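Local coordinates for protein chloromuconate cycloisomerase (Rhodococcus opacus, PDB 4M0X) that is an enzyme of the enolase superfamily whose barrel domain, covered by a sheet-and-helix capping domain, holds a manganese ion, at residues M8-V13 with I69-L74; I33-V38 with V358-E363; I107-W112 with S304-I309. All blocks are in the same frame, centred on the assembly; numbering follows the deposited sequence.

Contact 1: residues M8-V13 with I69-L74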
loop_
_atom_site.group_PDB
_atom_site.type_symbol
_atom_site.label_atom_id
_atom_site.label_comp_id
_atom_site.label_asym_id
_atom_site.label_seq_id
_atom_site.Cartn_x
_atom_site.Cartn_y
_atom_site.Cartn_z
ATOM N N MET A 8 46.757 7.040 -21.976
ATOM C CA MET A 8 46.107 7.244 -20.703
ATOM C C MET A 8 46.935 6.499 -19.679
ATOM O O MET A 8 47.102 5.285 -19.780
ATOM C CB MET A 8 44.673 6.720 -20.721
ATOM C CG MET A 8 44.016 6.721 -19.344
ATOM S SD MET A 8 42.298 6.188 -19.355
ATOM C CE MET A 8 42.406 4.461 -19.820
ATOM N N SER A 9 47.470 7.242 -18.715
ATOM C CA SER A 9 48.216 6.671 -17.590
ATOM C C SER A 9 47.441 6.833 -16.270
ATOM O O SER A 9 46.684 7.803 -16.080
ATOM C CB SER A 9 49.557 7.357 -17.470
ATOM O OG SER A 9 49.357 8.688 -17.036
ATOM N N ALA A 10 47.639 5.882 -15.363
ATOM C CA ALA A 10 47.028 5.909 -14.041
ATOM C C ALA A 10 48.103 5.682 -12.948
ATOM O O ALA A 10 48.605 4.559 -12.763
ATOM C CB ALA A 10 45.919 4.870 -13.958
ATOM N N THR A 11 48.440 6.752 -12.237
ATOM C CA THR A 11 49.560 6.768 -11.298
ATOM C C THR A 11 49.076 7.007 -9.874
ATOM O O THR A 11 48.404 8.030 -9.591
ATOM C CB THR A 11 50.483 7.964 -11.568
ATOM O OG1 THR A 11 50.959 7.936 -12.923
ATOM C CG2 THR A 11 51.634 7.985 -10.576
ATOM N N ILE A 12 49.465 6.092 -8.987
ATOM C CA ILE A 12 49.120 6.143 -7.575
ATOM C C ILE A 12 49.946 7.265 -6.875
ATOM O O ILE A 12 51.180 7.269 -6.918
ATOM C CB ILE A 12 49.285 4.730 -6.953
ATOM C CG1 ILE A 12 48.388 3.723 -7.685
ATOM C CG2 ILE A 12 48.967 4.686 -5.471
ATOM C CD1 ILE A 12 48.792 2.264 -7.480
ATOM N N VAL A 13 49.254 8.231 -6.268
ATOM C CA VAL A 13 49.907 9.362 -5.601
ATOM C C VAL A 13 49.578 9.424 -4.103
ATOM O O VAL A 13 48.426 9.202 -3.689
ATOM C CB VAL A 13 49.455 10.690 -6.229
ATOM C CG1 VAL A 13 50.095 11.872 -5.489
ATOM C CG2 VAL A 13 49.712 10.700 -7.716
ATOM N N ILE A 69 42.171 -1.730 -12.816
ATOM C CA ILE A 69 40.909 -1.755 -13.573
ATOM C C ILE A 69 40.999 -0.763 -14.706
ATOM O O ILE A 69 40.596 -1.042 -15.845
ATOM C CB ILE A 69 39.700 -1.433 -12.668
ATOM C CG1 ILE A 69 39.333 -2.639 -11.802
ATOM C CG2 ILE A 69 38.491 -1.021 -13.470
ATOM C CD1 ILE A 69 38.898 -3.862 -12.593
ATOM N N ILE A 70 41.570 0.388 -14.389
ATOM C CA ILE A 70 41.803 1.400 -15.397
ATOM C C ILE A 70 42.779 0.878 -16.464
ATOM O O ILE A 70 42.405 0.799 -17.645
ATOM C CB ILE A 70 42.256 2.723 -14.771
ATOM C CG1 ILE A 70 41.073 3.351 -14.015
ATOM C CG2 ILE A 70 42.747 3.677 -15.833
ATOM C CD1 ILE A 70 41.436 4.480 -13.069
ATOM N N ASP A 71 43.998 0.503 -16.045
ATOM C CA ASP A 71 45.048 0.050 -16.987
ATOM C C ASP A 71 44.546 -1.114 -17.798
ATOM O O ASP A 71 44.640 -1.064 -19.004
ATOM C CB ASP A 71 46.377 -0.329 -16.316
ATOM C CG ASP A 71 47.184 0.873 -15.889
ATOM O OD1 ASP A 71 46.918 1.998 -16.357
ATOM O OD2 ASP A 71 48.090 0.719 -15.053
ATOM N N GLN A 72 43.967 -2.131 -17.157
ATOM C CA GLN A 72 43.717 -3.371 -17.867
ATOM C C GLN A 72 42.350 -3.480 -18.513
ATOM O O GLN A 72 42.267 -3.938 -19.674
ATOM C CB GLN A 72 43.987 -4.580 -16.987
ATOM C CG GLN A 72 43.763 -5.916 -17.676
ATOM C CD GLN A 72 44.109 -7.103 -16.787
ATOM O OE1 GLN A 72 44.753 -6.956 -15.733
ATOM N NE2 GLN A 72 43.692 -8.297 -17.220
ATOM N N TYR A 73 41.286 -3.101 -17.790
ATOM C CA TYR A 73 39.928 -3.374 -18.306
ATOM C C TYR A 73 39.180 -2.191 -18.855
ATOM O O TYR A 73 38.267 -2.357 -19.667
ATOM C CB TYR A 73 39.050 -4.092 -17.289
ATOM C CG TYR A 73 39.579 -5.434 -16.878
ATOM C CD1 TYR A 73 39.226 -6.590 -17.573
ATOM C CD2 TYR A 73 40.438 -5.546 -15.790
ATOM C CE1 TYR A 73 39.711 -7.826 -17.197
ATOM C CE2 TYR A 73 40.934 -6.774 -15.401
ATOM C CZ TYR A 73 40.562 -7.906 -16.099
ATOM O OH TYR A 73 41.052 -9.107 -15.679
ATOM N N LEU A 74 39.536 -0.998 -18.399
ATOM C CA LEU A 74 38.856 0.193 -18.881
ATOM C C LEU A 74 39.554 0.778 -20.093
ATOM O O LEU A 74 38.889 1.204 -21.023
ATOM C CB LEU A 74 38.695 1.224 -17.744
ATOM C CG LEU A 74 37.649 0.870 -16.660
ATOM C CD1 LEU A 74 37.419 1.979 -15.637
ATOM C CD2 LEU A 74 36.339 0.476 -17.301
HETATM O O HOH W 1 48.990 3.399 -16.037
#
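In the N-terminal capping domain of the enolase-superfamily fold, where helices pack on an antiparallel sheet, Met8 and Ala10 of strand 5-17 meet Ile70 and Asp71 in the last turns of helix 63-74. The two short axes come within 8.4 Å and run at 146°, so the chain directions are roughly opposed. One branch of Ile70 does the apolar work: CG2 lies anti to the backbone N and projects at the strand, its methyl 3.9 Å from Ala10 CB. The same Ile70 CG2 is 4.1 Å from Met8 CE. Met8 leaves the strand extended and bends only at its last torsion (chi3 67°), which carries CE across the isoleucine at about a right angle. Val36 on strand 27-40 and Ala103 on helix 101-118 also touch Ile70, setting it in a core shared by sheet and helices. Beside this patch the contact turns polar. Asp71 OD1 lies 3.9 Å from Ala10 CB, while Lys67, one helical turn earlier, forms a salt bridge to OD2 and a hydrogen bond to Ala10 O. The lysine therefore ties helix to strand a second time. Water 1 sits between Ala10 N and the Asp71 carboxylate; it lies too close to Asp71 OD1 for a bond there to be more than doubtful, but accepts from Ala10 N at 2.9 Å.

Contact 2: residues I33-V38 with V358-E363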
loop_
_atom_site.group_PDB
_atom_site.type_symbol
_atom_site.label_atom_id
_atom_site.label_comp_id
_atom_site.label_asym_id
_atom_site.label_seq_id
_atom_site.Cartn_x
_atom_site.Cartn_y
_atom_site.Cartn_z
ATOM N N ILE A 33 45.497 8.863 -4.003
ATOM C CA ILE A 33 44.673 8.996 -5.190
ATOM C C ILE A 33 45.345 8.257 -6.322
ATOM O O ILE A 33 46.556 8.004 -6.276
ATOM C CB ILE A 33 44.439 10.477 -5.580
ATOM C CG1 ILE A 33 45.675 11.078 -6.243
ATOM C CG2 ILE A 33 44.008 11.306 -4.365
ATOM C CD1 ILE A 33 45.435 12.414 -6.920
ATOM N N VAL A 34 44.565 7.878 -7.322
ATOM C CA VAL A 34 45.148 7.504 -8.580
ATOM C C VAL A 34 45.000 8.756 -9.434
ATOM O O VAL A 34 43.883 9.263 -9.594
ATOM C CB VAL A 34 44.420 6.288 -9.217
ATOM C CG1 VAL A 34 45.068 5.889 -10.532
ATOM C CG2 VAL A 34 44.430 5.094 -8.275
ATOM N N LEU A 35 46.091 9.292 -9.968
ATOM C CA LEU A 35 45.922 10.396 -10.932
ATOM C C LEU A 35 45.817 9.914 -12.386
ATOM O O LEU A 35 46.757 9.335 -12.909
ATOM C CB LEU A 35 47.001 11.477 -10.796
ATOM C CG LEU A 35 46.645 12.563 -11.805
ATOM C CD1 LEU A 35 45.957 13.715 -11.108
ATOM C CD2 LEU A 35 47.842 13.042 -12.598
ATOM N N VAL A 36 44.671 10.129 -13.027
ATOM C CA VAL A 36 44.492 9.674 -14.426
ATOM C C VAL A 36 44.827 10.776 -15.408
ATOM O O VAL A 36 44.552 11.955 -15.148
ATOM C CB VAL A 36 43.103 9.123 -14.709
ATOM C CG1 VAL A 36 42.854 9.018 -16.217
ATOM C CG2 VAL A 36 42.969 7.762 -14.061
ATOM N N ARG A 37 45.469 10.390 -16.511
ATOM C CA ARG A 37 45.873 11.344 -17.528
ATOM C C ARG A 37 45.510 10.842 -18.867
ATOM O O ARG A 37 45.732 9.673 -19.195
ATOM C CB ARG A 37 47.359 11.586 -17.490
ATOM C CG ARG A 37 47.746 12.439 -16.308
ATOM C CD ARG A 37 49.235 12.310 -16.131
ATOM N NE ARG A 37 49.932 13.336 -16.889
ATOM C CZ ARG A 37 51.246 13.411 -16.976
ATOM N NH1 ARG A 37 51.985 12.490 -16.370
ATOM N NH2 ARG A 37 51.788 14.388 -17.682
ATOM N N VAL A 38 44.917 11.733 -19.639
ATOM C CA VAL A 38 44.421 11.386 -20.949
ATOM C C VAL A 38 45.101 12.391 -21.849
ATOM O O VAL A 38 44.965 13.590 -21.622
ATOM C CB VAL A 38 42.871 11.487 -21.025
ATOM C CG1 VAL A 38 42.361 10.844 -22.299
ATOM C CG2 VAL A 38 42.214 10.776 -19.853
ATOM N N VAL A 358 41.983 23.408 -12.886
ATOM C CA VAL A 358 43.296 23.226 -12.239
ATOM C C VAL A 358 44.175 22.469 -13.200
ATOM O O VAL A 358 43.655 21.708 -14.008
ATOM C CB VAL A 358 43.232 22.405 -10.929
ATOM C CG1 VAL A 358 42.674 23.249 -9.789
ATOM C CG2 VAL A 358 42.423 21.136 -11.139
ATOM N N ASN A 359 45.491 22.663 -13.100
ATOM C CA ASN A 359 46.448 22.061 -14.021
ATOM C C ASN A 359 47.444 21.168 -13.321
ATOM O O ASN A 359 47.754 21.386 -12.152
ATOM C CB ASN A 359 47.171 23.160 -14.748
ATOM C CG ASN A 359 46.260 23.905 -15.708
ATOM O OD1 ASN A 359 45.924 25.060 -15.474
ATOM N ND2 ASN A 359 45.842 23.237 -16.793
ATOM N N LEU A 360 47.929 20.132 -14.003
ATOM C CA LEU A 360 49.016 19.344 -13.429
ATOM C C LEU A 360 50.276 20.141 -13.072
ATOM O O LEU A 360 50.679 21.070 -13.769
ATOM C CB LEU A 360 49.439 18.241 -14.368
ATOM C CG LEU A 360 48.854 16.899 -13.998
ATOM C CD1 LEU A 360 49.544 15.844 -14.848
ATOM C CD2 LEU A 360 48.993 16.606 -12.507
ATOM N N ASP A 361 50.909 19.750 -11.984
ATOM C CA ASP A 361 52.282 20.119 -11.774
ATOM C C ASP A 361 53.094 18.840 -11.861
ATOM O O ASP A 361 53.088 18.030 -10.937
ATOM C CB ASP A 361 52.462 20.792 -10.422
ATOM C CG ASP A 361 53.911 21.112 -10.115
ATOM O OD1 ASP A 361 54.818 20.301 -10.456
ATOM O OD2 ASP A 361 54.130 22.179 -9.493
ATOM N N GLU A 362 53.818 18.677 -12.960
ATOM C CA GLU A 362 54.449 17.387 -13.235
ATOM C C GLU A 362 55.616 17.051 -12.303
ATOM O O GLU A 362 55.971 15.894 -12.116
ATOM C CB GLU A 362 54.806 17.278 -14.708
ATOM C CG GLU A 362 53.565 17.098 -15.552
ATOM C CD GLU A 362 53.853 16.455 -16.885
ATOM O OE1 GLU A 362 54.255 15.259 -16.904
ATOM O OE2 GLU A 362 53.674 17.147 -17.914
ATOM N N GLU A 363 56.180 18.069 -11.687
ATOM C CA GLU A 363 57.219 17.829 -10.715
ATOM C C GLU A 363 56.602 17.279 -9.442
ATOM O O GLU A 363 57.092 16.280 -8.890
ATOM C CB GLU A 363 58.048 19.100 -10.449
ATOM C CG GLU A 363 59.060 18.993 -9.320
ATOM C CD GLU A 363 60.040 17.834 -9.455
ATOM O OE1 GLU A 363 60.150 17.211 -10.542
ATOM O OE2 GLU A 363 60.717 17.552 -8.438
#
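Arg37 and Leu360 cross at about a right angle, the leucine presenting its CD1 methyl to one face of the guanidinium, 3.3 Å from Arg37 NE. Glu362 takes a different side of the same group. Its OE1 sits at the guanidinium edge, near the plane, and accepts a weak hydrogen bond from Arg37 NH2 at 2.7 Å with an N-H...O angle of 141°. This bond belongs to a salt bridge, yet the two flat groups are far from coplanar: their planes are turned 76° apart, so the carboxylate meets the arginine through one oxygen and not as a matched pair. A bend at chi3 (91°) takes NE out of the plane of CB, CG and CD, while the glutamate reaches the guanidinium with a chain extended beyond CG. The second leucine branch is used elsewhere: Leu360 CD2 and Leu35 CD2 come tip to tip at 3.7 Å. Leu35 and Arg37, two residues apart on strand 27-40, thus point from the same sheet face, whereas Val36 and Val38 turn to helix 101-118 on the other. This is where the end of the chain comes back to the capping domain of the enolase-superfamily fold and covers its antiparallel sheet, as the terminal helix 362-368 does with Leu365 and Tyr368 on Val13. Glu45 forms a salt bridge to Arg37 NE, so two acids share the cation, Glu45 at NE and Glu362 at NH2. At the start of the terminal helix, Asp361 occupies the N-cap position: its OD1 accepts a weak capping bond from Glu363 N at 2.9 Å, and its OD2 pairs with Arg364.

Contact 3: residues I107-W112 with S304-I309; sequences IETALW and SVMGAI
Thr109 makes the contact with both of its branches, each meeting a different residue of helix 304-316. The methyl CG2 lies 3.9 Å from Met306 CE, the two side chains crossing at about a right angle. Thr109 OG1 lies 3.7 Å from Ile309 CG2 and farther from Ile309 CG1, as threonine and isoleucine slide past each other in opposite directions. With CG1 of Ile309 anti to the backbone N (chi1 -176°), its CG2 falls between the backbone N and the carbonyl carbon and faces the threonine. Met306 leaves its helix to one side, but turns at chi2 (66°) and again at chi3 bring its terminal methyl round to the threonine methyl. All three residues are buried, and Ile272 of helix 272-275 packs on every one of them, while Pro273 adds to the wall around Met306.

Farther out, polar groups fix both helices. Glu49 OE1 accepts from Met306 N, and Glu335 OE1 from Ser304 N at the start of helix 304-316. On the other helix, Glu108 OE1 and OE2 accept from the backbone nitrogens of Leu278 and Ser279, where helix 278-291 begins; its charge would probably be favoured by that helix end. Trp112 NE1 gives a weak hydrogen bond to Glu108 OE2 at 3.2 Å, and the indole side chain also packs on Gly128 of the third subunit. Helix 101-118 belongs to the capping domain, and helix 304-316 follows barrel strand 294-297; such helix-on-helix packing forms part of the interface between capping domain and modified (beta/alpha)7beta barrel in the muconate lactonizing enzyme branch of the enolase superfamily.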
loop_
_atom_site.group_PDB
_atom_site.type_symbol
_atom_site.label_atom_id
_atom_site.label_comp_id
_atom_site.label_asym_id
_atom_site.label_seq_id
_atom_site.Cartn_x
_atom_site.Cartn_y
_atom_site.Cartn_z
ATOM N N ILE A 107 38.329 8.551 -15.111
ATOM C CA ILE A 107 38.319 8.612 -16.574
ATOM C C ILE A 107 37.248 9.545 -17.155
ATOM O O ILE A 107 37.556 10.403 -18.000
ATOM C CB ILE A 107 38.073 7.243 -17.152
ATOM C CG1 ILE A 107 39.221 6.341 -16.747
ATOM C CG2 ILE A 107 37.883 7.327 -18.664
ATOM C CD1 ILE A 107 39.174 4.938 -17.336
ATOM N N GLU A 108 35.984 9.349 -16.754
ATOM C CA GLU A 108 34.902 10.189 -17.276
ATOM C C GLU A 108 35.270 11.634 -16.984
ATOM O O GLU A 108 35.116 12.502 -17.826
ATOM C CB GLU A 108 33.544 9.826 -16.648
ATOM C CG GLU A 108 32.316 10.487 -17.301
ATOM C CD GLU A 108 31.724 11.639 -16.489
ATOM O OE1 GLU A 108 32.486 12.331 -15.803
ATOM O OE2 GLU A 108 30.493 11.880 -16.529
ATOM N N THR A 109 35.804 11.871 -15.793
ATOM C CA THR A 109 36.115 13.208 -15.323
ATOM C C THR A 109 37.333 13.802 -16.088
ATOM O O THR A 109 37.287 14.919 -16.590
ATOM C CB THR A 109 36.197 13.134 -13.770
ATOM O OG1 THR A 109 35.227 13.997 -13.198
ATOM C CG2 THR A 109 37.568 13.345 -13.148
ATOM N N ALA A 110 38.407 13.030 -16.226
ATOM C CA ALA A 110 39.542 13.451 -17.031
ATOM C C ALA A 110 39.095 13.830 -18.429
ATOM O O ALA A 110 39.556 14.836 -18.969
ATOM C CB ALA A 110 40.577 12.353 -17.104
ATOM N N LEU A 111 38.213 13.011 -19.012
ATOM C CA LEU A 111 37.594 13.305 -20.281
ATOM C C LEU A 111 36.885 14.656 -20.356
ATOM O O LEU A 111 37.015 15.369 -21.370
ATOM C CB LEU A 111 36.628 12.209 -20.640
ATOM C CG LEU A 111 37.053 11.230 -21.718
ATOM C CD1 LEU A 111 38.526 11.297 -22.084
ATOM C CD2 LEU A 111 36.624 9.847 -21.260
ATOM N N TRP A 112 36.137 15.017 -19.313
ATOM C CA TRP A 112 35.513 16.338 -19.273
ATOM C C TRP A 112 36.537 17.480 -19.117
ATOM O O TRP A 112 36.426 18.519 -19.774
ATOM C CB TRP A 112 34.464 16.425 -18.183
ATOM C CG TRP A 112 33.151 15.779 -18.476
ATOM C CD1 TRP A 112 32.585 14.744 -17.793
ATOM C CD2 TRP A 112 32.201 16.166 -19.478
ATOM N NE1 TRP A 112 31.353 14.442 -18.315
ATOM C CE2 TRP A 112 31.089 15.297 -19.357
ATOM C CE3 TRP A 112 32.173 17.168 -20.460
ATOM C CZ2 TRP A 112 29.970 15.381 -20.195
ATOM C CZ3 TRP A 112 31.049 17.248 -21.296
ATOM C CH2 TRP A 112 29.960 16.359 -21.144
ATOM N N SER A 304 42.710 18.541 -4.749
ATOM C CA SER A 304 42.195 19.627 -5.573
ATOM C C SER A 304 41.814 19.225 -6.990
ATOM O O SER A 304 41.016 19.924 -7.618
ATOM C CB SER A 304 43.145 20.802 -5.579
ATOM O OG SER A 304 43.047 21.458 -4.326
ATOM N N VAL A 305 42.350 18.104 -7.483
ATOM C CA VAL A 305 41.983 17.632 -8.822
ATOM C C VAL A 305 40.474 17.317 -8.967
ATOM O O VAL A 305 39.797 17.928 -9.811
ATOM C CB VAL A 305 42.835 16.430 -9.276
ATOM C CG1 VAL A 305 42.448 15.976 -10.694
ATOM C CG2 VAL A 305 44.318 16.759 -9.184
ATOM N N MET A 306 39.957 16.382 -8.159
ATOM C CA MET A 306 38.524 16.045 -8.124
ATOM C C MET A 306 37.697 17.155 -7.436
ATOM O O MET A 306 36.570 17.465 -7.858
ATOM C CB MET A 306 38.312 14.671 -7.441
ATOM C CG MET A 306 36.862 14.239 -7.146
ATOM S SD MET A 306 35.804 13.934 -8.582
ATOM C CE MET A 306 36.661 12.612 -9.453
ATOM N N GLY A 307 38.284 17.759 -6.398
ATOM C CA GLY A 307 37.667 18.872 -5.688
ATOM C C GLY A 307 37.282 20.020 -6.599
ATOM O O GLY A 307 36.157 20.535 -6.512
ATOM N N ALA A 308 38.207 20.420 -7.472
ATOM C CA ALA A 308 37.911 21.405 -8.530
ATOM C C ALA A 308 36.717 21.044 -9.459
ATOM O O ALA A 308 35.857 21.884 -9.668
ATOM C CB ALA A 308 39.159 21.729 -9.343
ATOM N N ILE A 309 36.647 19.829 -10.004
ATOM C CA ILE A 309 35.541 19.512 -10.922
ATOM C C ILE A 309 34.249 19.459 -10.115
ATOM O O ILE A 309 33.244 20.037 -10.517
ATOM C CB ILE A 309 35.795 18.271 -11.857
ATOM C CG1 ILE A 309 34.659 18.049 -12.834
ATOM C CG2 ILE A 309 35.976 16.955 -11.102
ATOM C CD1 ILE A 309 34.221 19.293 -13.574
#

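From the N terminus, 8-13 opens contact 1 and 33-38 opens contact 2 on the neighbouring strand, where Thr11 O and Leu35 N probably hydrogen-bond at 2.7 Å. Contact 1 closes at 69-74 with contact 2 still open, so the two cross. Contact 3 opens at 107-112, after contact 1 has closed, and ends at 304-309; it is nested within the long loop that contact 2 closes at 358-363. Ile107 packs on Met8, Ile70 and Leu74, while Val38 packs on Ala110 and Leu111. Contact 1 thus stays within the capping domain, contact 3 joins that domain to the barrel, and contact 2 brings the chain's end back to the sheet of the capping domain.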